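Local coordinates for esterase (Staphylococcus aureus subsp. aureus USA300_TCH1516, PDB 3D7R), which is a putative, esterase-like protein of the alpha/beta hydrolase fold, thought to hydrolyse ester bonds, at residues Asp155-Val158 and Ser159-Gly162; Phe147-Ile150 and Gln151-Tyr154; Glu267-His270 and Pro271-Leu275. One frame throughout, in Å; residues are numbered along the deposited sequence.

Contact 1: Asp155-Val158 and Ser159-Gly162. With NA (sodium ion), chain E.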
loop_
_atom_site.group_PDB
_atom_site.type_symbol
_atom_site.label_atom_id
_atom_site.label_comp_id
_atom_site.label_asym_id
_atom_site.label_seq_id
_atom_site.Cartn_x
_atom_site.Cartn_y
_atom_site.Cartn_z
ATOM N N ASP A 155 -8.287 -7.354 -13.117
ATOM C CA ASP A 155 -8.827 -7.912 -14.356
ATOM C C ASP A 155 -9.791 -6.953 -15.047
ATOM O O ASP A 155 -9.716 -6.768 -16.265
ATOM C CB ASP A 155 -9.484 -9.267 -14.079
ATOM C CG ASP A 155 -8.448 -10.352 -13.735
ATOM O OD1 ASP A 155 -7.251 -10.115 -13.954
ATOM O OD2 ASP A 155 -8.828 -11.430 -13.252
ATOM N N GLN A 156 -10.691 -6.355 -14.262
ATOM C CA GLN A 156 -11.604 -5.304 -14.751
ATOM C C GLN A 156 -10.848 -4.192 -15.497
ATOM O O GLN A 156 -11.164 -3.902 -16.637
ATOM C CB GLN A 156 -12.423 -4.708 -13.592
ATOM C CG GLN A 156 -13.430 -3.641 -14.018
ATOM C CD GLN A 156 -14.157 -2.972 -12.842
ATOM O OE1 GLN A 156 -13.564 -2.685 -11.776
ATOM N NE2 GLN A 156 -15.450 -2.686 -13.041
ATOM N N LEU A 157 -9.860 -3.582 -14.843
ATOM C CA LEU A 157 -9.044 -2.500 -15.430
ATOM C C LEU A 157 -8.272 -2.916 -16.702
ATOM O O LEU A 157 -8.294 -2.212 -17.714
ATOM C CB LEU A 157 -8.074 -1.950 -14.371
ATOM C CG LEU A 157 -8.718 -1.376 -13.094
ATOM C CD1 LEU A 157 -7.645 -0.771 -12.149
ATOM C CD2 LEU A 157 -9.777 -0.327 -13.426
ATOM N N VAL A 158 -7.629 -4.077 -16.666
ATOM C CA VAL A 158 -6.927 -4.598 -17.844
ATOM C C VAL A 158 -7.894 -4.754 -19.045
ATOM O O VAL A 158 -7.524 -4.490 -20.197
ATOM C CB VAL A 158 -6.221 -5.939 -17.520
ATOM C CG1 VAL A 158 -5.786 -6.680 -18.818
ATOM C CG2 VAL A 158 -5.022 -5.697 -16.619
ATOM N N SER A 159 -9.125 -5.196 -18.771
ATOM C CA SER A 159 -10.098 -5.418 -19.829
ATOM C C SER A 159 -10.484 -4.067 -20.427
ATOM O O SER A 159 -10.864 -3.979 -21.601
ATOM C CB SER A 159 -11.322 -6.156 -19.292
ATOM O OG SER A 159 -12.149 -5.259 -18.552
ATOM N N GLU A 160 -10.362 -3.010 -19.628
ATOM C CA GLU A 160 -10.712 -1.670 -20.096
ATOM C C GLU A 160 -9.631 -1.026 -20.975
ATOM O O GLU A 160 -9.928 -0.486 -22.044
ATOM C CB GLU A 160 -11.062 -0.753 -18.914
ATOM C CG GLU A 160 -12.369 -1.109 -18.233
ATOM C CD GLU A 160 -12.607 -0.303 -16.980
ATOM O OE1 GLU A 160 -12.039 0.805 -16.847
ATOM O OE2 GLU A 160 -13.366 -0.783 -16.123
ATOM N N VAL A 161 -8.377 -1.089 -20.555
ATOM C CA VAL A 161 -7.362 -0.269 -21.220
ATOM C C VAL A 161 -6.100 -1.020 -21.608
ATOM O O VAL A 161 -5.187 -0.425 -22.192
ATOM C CB VAL A 161 -6.989 0.969 -20.368
ATOM C CG1 VAL A 161 -8.223 1.909 -20.194
ATOM C CG2 VAL A 161 -6.397 0.554 -19.006
ATOM N N GLY A 162 -6.051 -2.314 -21.287
ATOM C CA GLY A 162 -4.858 -3.141 -21.523
ATOM C C GLY A 162 -3.884 -3.032 -20.362
ATOM O O GLY A 162 -3.811 -1.990 -19.720
HETATM NA NA NA E . -14.482 -0.774 -10.854
HETATM O O HOH W 1 -17.288 -1.259 -11.225
#
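Q156 and S159 meet through a polar contact at the C-terminal end of helix 143-161: S159 OG donates to Q156 O at 2.5 Å, an unusually short distance. The hydroxyl is folded back over its own turn, chi1 76° placing OG between the backbone N and the carbonyl carbon, and it comes to the oxygen from a little out of the carbonyl plane. Serine suits this place because its one-carbon arm lets OG turn back to the carbonyl three residues earlier. The same oxygen also takes weak bonds from S159 N and E160 N.

Among the main-chain bonds, S159 N to D155 O and V161 N to L157 O (3.1 Å) are regular helical links. E160 N is shared between Q156 O and L157 O, each bond weak through a bent N-H, as the last turn begins to tighten. G162 N still reaches V158 O at 2.8 Å, but G162 has left helical angles with positive phi, which glycine adopts readily because it has no side chain.

The side chains of Q156 and E160 run side by side. E160 OE2 lies 3.6 Å from Q156 CG, and the amide and carboxylate planes are turned 68° apart. The E160 carboxylate forms a salt bridge through OE2 with R88 of strand 84-90, while Q156, extended with CG anti to its N (chi1 -178°), delivers its amide to the sodium ion. Q156 OE1 binds the metal at 2.3 Å. The sodium sits off the amide plane, 3.1 Å from Q156 NE2. Water 1, at 2.9 Å a long sodium ligand, accepts from Q156 NE2 at 3.0 Å.

The amide thus offers its oxygen to the cation and an N-H to the water; any polarisation of it by the sodium remains tentative.

Contact 2: Phe147-Ile150 and Gln151-Tyr154; sequences FQAI and QRVY
R152 lies back along the preceding turn of its helix; Q148 O and A149 CA both lie over the same face of its guanidinium, near the border, 3.6 Å from the plane. NH2 also approaches Q148 CB, and R152 NH1 comes to 3.9 Å from A149 CB. The chain is bent at chi3 (-125°), which folds the flat group down over this turn; alanine's short methyl lets the guanidinium lie close to the backbone. R152 also touches D82 of a loop. V153 places CG1 3.3 Å from I150 O, a branched side chain packed tightly on the backbone.

Regular i to i+4 bonds carry these groups: Q151 N to F147 O is nearly straight at the hydrogen (171°), and Y154 N meets I150 O at 2.9 Å. The helix belongs to a beta-alpha-beta crossover of the alpha/beta hydrolase fold, joining parallel strands 129-133 and 166-171 past strand 98-102. I150 and V153, apolar and buried, face this sheet, on I102 and on L100 and V131.

Farther out, Q151 bends at chi2 (67°) and gives NE2 to D155 OD1. Y154 sets its ring edge-to-face with F181 of helix 173-187, and its hydroxyl hydrogen-bonds P191 O.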
loop_
_atom_site.group_PDB
_atom_site.type_symbol
_atom_site.label_atom_id
_atom_site.label_comp_id
_atom_site.label_asym_id
_atom_site.label_seq_id
_atom_site.Cartn_x
_atom_site.Cartn_y
_atom_site.Cartn_z
ATOM N N PHE A 147 -6.756 -11.106 -1.624
ATOM C CA PHE A 147 -6.088 -11.240 -2.924
ATOM C C PHE A 147 -7.046 -11.546 -4.092
ATOM O O PHE A 147 -6.845 -11.044 -5.194
ATOM C CB PHE A 147 -4.921 -12.245 -2.848
ATOM C CG PHE A 147 -3.652 -11.648 -2.270
ATOM C CD1 PHE A 147 -3.015 -10.572 -2.907
ATOM C CD2 PHE A 147 -3.119 -12.127 -1.075
ATOM C CE1 PHE A 147 -1.843 -10.004 -2.364
ATOM C CE2 PHE A 147 -1.954 -11.570 -0.529
ATOM C CZ PHE A 147 -1.312 -10.511 -1.183
ATOM N N GLN A 148 -8.087 -12.340 -3.858
ATOM C CA GLN A 148 -9.052 -12.622 -4.921
ATOM C C GLN A 148 -9.771 -11.360 -5.370
ATOM O O GLN A 148 -10.025 -11.159 -6.567
ATOM C CB GLN A 148 -10.031 -13.747 -4.510
ATOM C CG GLN A 148 -9.260 -15.085 -4.313
ATOM C CD GLN A 148 -10.112 -16.258 -3.833
ATOM O OE1 GLN A 148 -11.141 -16.090 -3.165
ATOM N NE2 GLN A 148 -9.658 -17.468 -4.154
ATOM N N ALA A 149 -10.093 -10.501 -4.408
ATOM C CA ALA A 149 -10.738 -9.226 -4.710
ATOM C C ALA A 149 -9.842 -8.306 -5.538
ATOM O O ALA A 149 -10.297 -7.672 -6.483
ATOM C CB ALA A 149 -11.165 -8.542 -3.435
ATOM N N ILE A 150 -8.568 -8.209 -5.170
ATOM C CA ILE A 150 -7.633 -7.371 -5.922
ATOM C C ILE A 150 -7.484 -7.882 -7.373
ATOM O O ILE A 150 -7.506 -7.092 -8.314
ATOM C CB ILE A 150 -6.282 -7.243 -5.168
ATOM C CG1 ILE A 150 -6.512 -6.531 -3.821
ATOM C CG2 ILE A 150 -5.221 -6.474 -6.013
ATOM C CD1 ILE A 150 -5.295 -6.430 -2.945
ATOM N N GLN A 151 -7.380 -9.206 -7.534
ATOM C CA GLN A 151 -7.394 -9.856 -8.852
ATOM C C GLN A 151 -8.597 -9.427 -9.697
ATOM O O GLN A 151 -8.446 -9.092 -10.876
ATOM C CB GLN A 151 -7.397 -11.392 -8.697
ATOM C CG GLN A 151 -7.196 -12.158 -10.022
ATOM C CD GLN A 151 -5.790 -11.945 -10.602
ATOM O OE1 GLN A 151 -4.785 -12.180 -9.923
ATOM N NE2 GLN A 151 -5.718 -11.506 -11.865
ATOM N N ARG A 152 -9.791 -9.447 -9.097
ATOM C CA ARG A 152 -11.003 -9.117 -9.829
ATOM C C ARG A 152 -10.968 -7.671 -10.332
ATOM O O ARG A 152 -11.306 -7.431 -11.488
ATOM C CB ARG A 152 -12.261 -9.351 -8.982
ATOM C CG ARG A 152 -12.567 -10.851 -8.747
ATOM C CD ARG A 152 -13.829 -11.065 -7.879
ATOM N NE ARG A 152 -13.542 -11.906 -6.701
ATOM C CZ ARG A 152 -13.687 -11.524 -5.427
ATOM N NH1 ARG A 152 -14.156 -10.314 -5.107
ATOM N NH2 ARG A 152 -13.379 -12.377 -4.459
ATOM N N VAL A 153 -10.563 -6.715 -9.487
ATOM C CA VAL A 153 -10.512 -5.313 -9.949
ATOM C C VAL A 153 -9.388 -5.120 -10.967
ATOM O O VAL A 153 -9.565 -4.424 -11.960
ATOM C CB VAL A 153 -10.475 -4.249 -8.799
ATOM C CG1 VAL A 153 -9.213 -4.338 -7.974
ATOM C CG2 VAL A 153 -10.673 -2.802 -9.357
ATOM N N TYR A 154 -8.249 -5.774 -10.750
ATOM C CA TYR A 154 -7.159 -5.713 -11.732
ATOM C C TYR A 154 -7.615 -6.216 -13.099
ATOM O O TYR A 154 -7.373 -5.578 -14.112
ATOM C CB TYR A 154 -5.924 -6.474 -11.254
ATOM C CG TYR A 154 -4.768 -6.468 -12.254
ATOM C CD1 TYR A 154 -3.951 -5.348 -12.397
ATOM C CD2 TYR A 154 -4.483 -7.595 -13.036
ATOM C CE1 TYR A 154 -2.895 -5.330 -13.303
ATOM C CE2 TYR A 154 -3.407 -7.592 -13.967
ATOM C CZ TYR A 154 -2.627 -6.456 -14.091
ATOM O OH TYR A 154 -1.562 -6.447 -14.982
#

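Contact 3: Glu267-His270 and Pro271-Leu275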
loop_
_atom_site.group_PDB
_atom_site.type_symbol
_atom_site.label_atom_id
_atom_site.label_comp_id
_atom_site.label_asym_id
_atom_site.label_seq_id
_atom_site.Cartn_x
_atom_site.Cartn_y
_atom_site.Cartn_z
ATOM N N GLU A 267 11.533 4.844 9.729
ATOM C CA GLU A 267 10.540 3.782 9.834
ATOM C C GLU A 267 11.223 2.422 9.923
ATOM O O GLU A 267 12.238 2.207 9.271
ATOM C CB GLU A 267 9.531 3.828 8.672
ATOM C CG GLU A 267 10.125 3.782 7.261
ATOM C CD GLU A 267 9.051 3.683 6.177
ATOM O OE1 GLU A 267 8.144 2.843 6.327
ATOM O OE2 GLU A 267 9.106 4.439 5.182
HETATM N N MSE A 268 10.650 1.513 10.725
HETATM C CA MSE A 268 11.283 0.222 11.048
HETATM C C MSE A 268 11.427 -0.698 9.839
HETATM O O MSE A 268 12.128 -1.702 9.901
HETATM C CB MSE A 268 10.454 -0.518 12.102
HETATM C CG MSE A 268 10.707 -0.124 13.538
HETATM SE SE MSE A 268 9.247 -0.868 14.677
HETATM C CE MSE A 268 9.012 -2.555 13.818
ATOM N N THR A 269 10.730 -0.360 8.761
ATOM C CA THR A 269 10.770 -1.105 7.490
ATOM C C THR A 269 11.992 -0.767 6.681
ATOM O O THR A 269 12.217 -1.363 5.629
ATOM C CB THR A 269 9.565 -0.746 6.605
ATOM O OG1 THR A 269 9.446 0.681 6.551
ATOM C CG2 THR A 269 8.271 -1.311 7.182
ATOM N N HIS A 270 12.771 0.210 7.143
ATOM C CA HIS A 270 13.852 0.720 6.301
ATOM C C HIS A 270 14.939 -0.330 5.973
ATOM O O HIS A 270 15.328 -0.438 4.806
ATOM C CB HIS A 270 14.421 2.052 6.819
ATOM C CG HIS A 270 15.464 2.646 5.923
ATOM N ND1 HIS A 270 16.807 2.343 6.040
ATOM C CD2 HIS A 270 15.364 3.507 4.880
ATOM C CE1 HIS A 270 17.487 2.999 5.115
ATOM N NE2 HIS A 270 16.634 3.714 4.402
ATOM N N PRO A 271 15.442 -1.091 6.976
ATOM C CA PRO A 271 16.340 -2.198 6.608
ATOM C C PRO A 271 15.782 -3.162 5.560
ATOM O O PRO A 271 16.522 -3.540 4.651
ATOM C CB PRO A 271 16.556 -2.929 7.932
ATOM C CG PRO A 271 16.475 -1.819 8.951
ATOM C CD PRO A 271 15.314 -0.985 8.447
ATOM N N ASP A 272 14.506 -3.549 5.679
ATOM C CA ASP A 272 13.855 -4.394 4.671
ATOM C C ASP A 272 13.774 -3.762 3.290
ATOM O O ASP A 272 13.953 -4.444 2.280
ATOM C CB ASP A 272 12.479 -4.883 5.158
ATOM C CG ASP A 272 12.606 -5.890 6.305
ATOM O OD1 ASP A 272 13.529 -6.760 6.222
ATOM O OD2 ASP A 272 11.822 -5.797 7.297
HETATM N N MSE A 273 13.509 -2.461 3.230
HETATM C CA MSE A 273 13.515 -1.778 1.934
HETATM C C MSE A 273 14.904 -1.780 1.303
HETATM O O MSE A 273 15.034 -1.990 0.093
HETATM C CB MSE A 273 12.966 -0.339 2.034
HETATM C CG MSE A 273 11.494 -0.283 2.453
HETATM SE SE MSE A 273 10.881 1.566 2.394
HETATM C CE MSE A 273 11.650 2.230 4.047
ATOM N N LYS A 274 15.936 -1.543 2.110
ATOM C CA LYS A 274 17.308 -1.579 1.590
ATOM C C LYS A 274 17.687 -2.990 1.150
ATOM O O LYS A 274 18.360 -3.163 0.132
ATOM C CB LYS A 274 18.322 -1.059 2.624
ATOM C CG LYS A 274 18.198 0.454 2.960
ATOM C CD LYS A 274 18.543 1.355 1.772
ATOM C CE LYS A 274 20.010 1.738 1.759
ATOM N NZ LYS A 274 20.323 2.496 0.508
ATOM N N LEU A 275 17.262 -3.993 1.922
ATOM C CA LEU A 275 17.489 -5.399 1.553
ATOM C C LEU A 275 16.775 -5.771 0.247
ATOM O O LEU A 275 17.370 -6.382 -0.664
ATOM C CB LEU A 275 17.049 -6.335 2.677
ATOM C CG LEU A 275 17.176 -7.845 2.418
ATOM C CD1 LEU A 275 18.609 -8.245 1.970
ATOM C CD2 LEU A 275 16.760 -8.617 3.662
HETATM O O HOH W 2 13.014 -3.495 8.226
#
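T269 O accepts from M273 N at 2.9 Å, and H270 O from K274 N at 3.0 Å; these bonds start helix 270-282 out of a type I beta turn, E267 to H270. P271 suits the first turn, where a residue without an N-H breaks no helical bond. Water 2 joins loop to helix: it donates to M268 O at 2.6 Å, accepts from D272 N, and weakly donates to D272 OD2, whose partner oxygen OD1 takes N209.

M273 is a selenomethionine, bent at chi3 (-78°) so that its methyl turns back to the loop, M273 CE lying 3.5 Å from H270 CA. E267 OE2 and T269 OG1 flank the same methyl. The long, unbranched, apolar chain of a methionine-type residue can bend its end into this buried corner. K274 runs alongside H270, K274 CG 3.4 Å from H270 CE1.

E267 OE1 bonds H297 ND1, a pairing that resembles the acid and histidine of the family's catalytic triads, and OE2 bonds S200 OG. The turn follows strand 259-264; H270 NE2 bonds D291 and M273 packs on F289, both of strand 287-292, while P271 meets L216 of helix 214-219.

Contacts 1 and 2 are adjoining stretches of helix 143-161, their centres about 12 Å apart, contact 1 running off its C-terminal end. The sodium ion held in contact 1 is also about 5 Å from the V153 side chain of contact 2, so the metal site sits beside their junction. Contact 3 lies on the other side of the chain's centre, about 27 Å from contact 2 and 33 Å from contact 1 between centres. Its nearest atoms are about 16 Å from those of contact 2 and about 24 Å from those of contact 1. E267, which occupies the place of the family's triad acid, thus lies in contact 3, across the chain's centre from the contact that binds sodium.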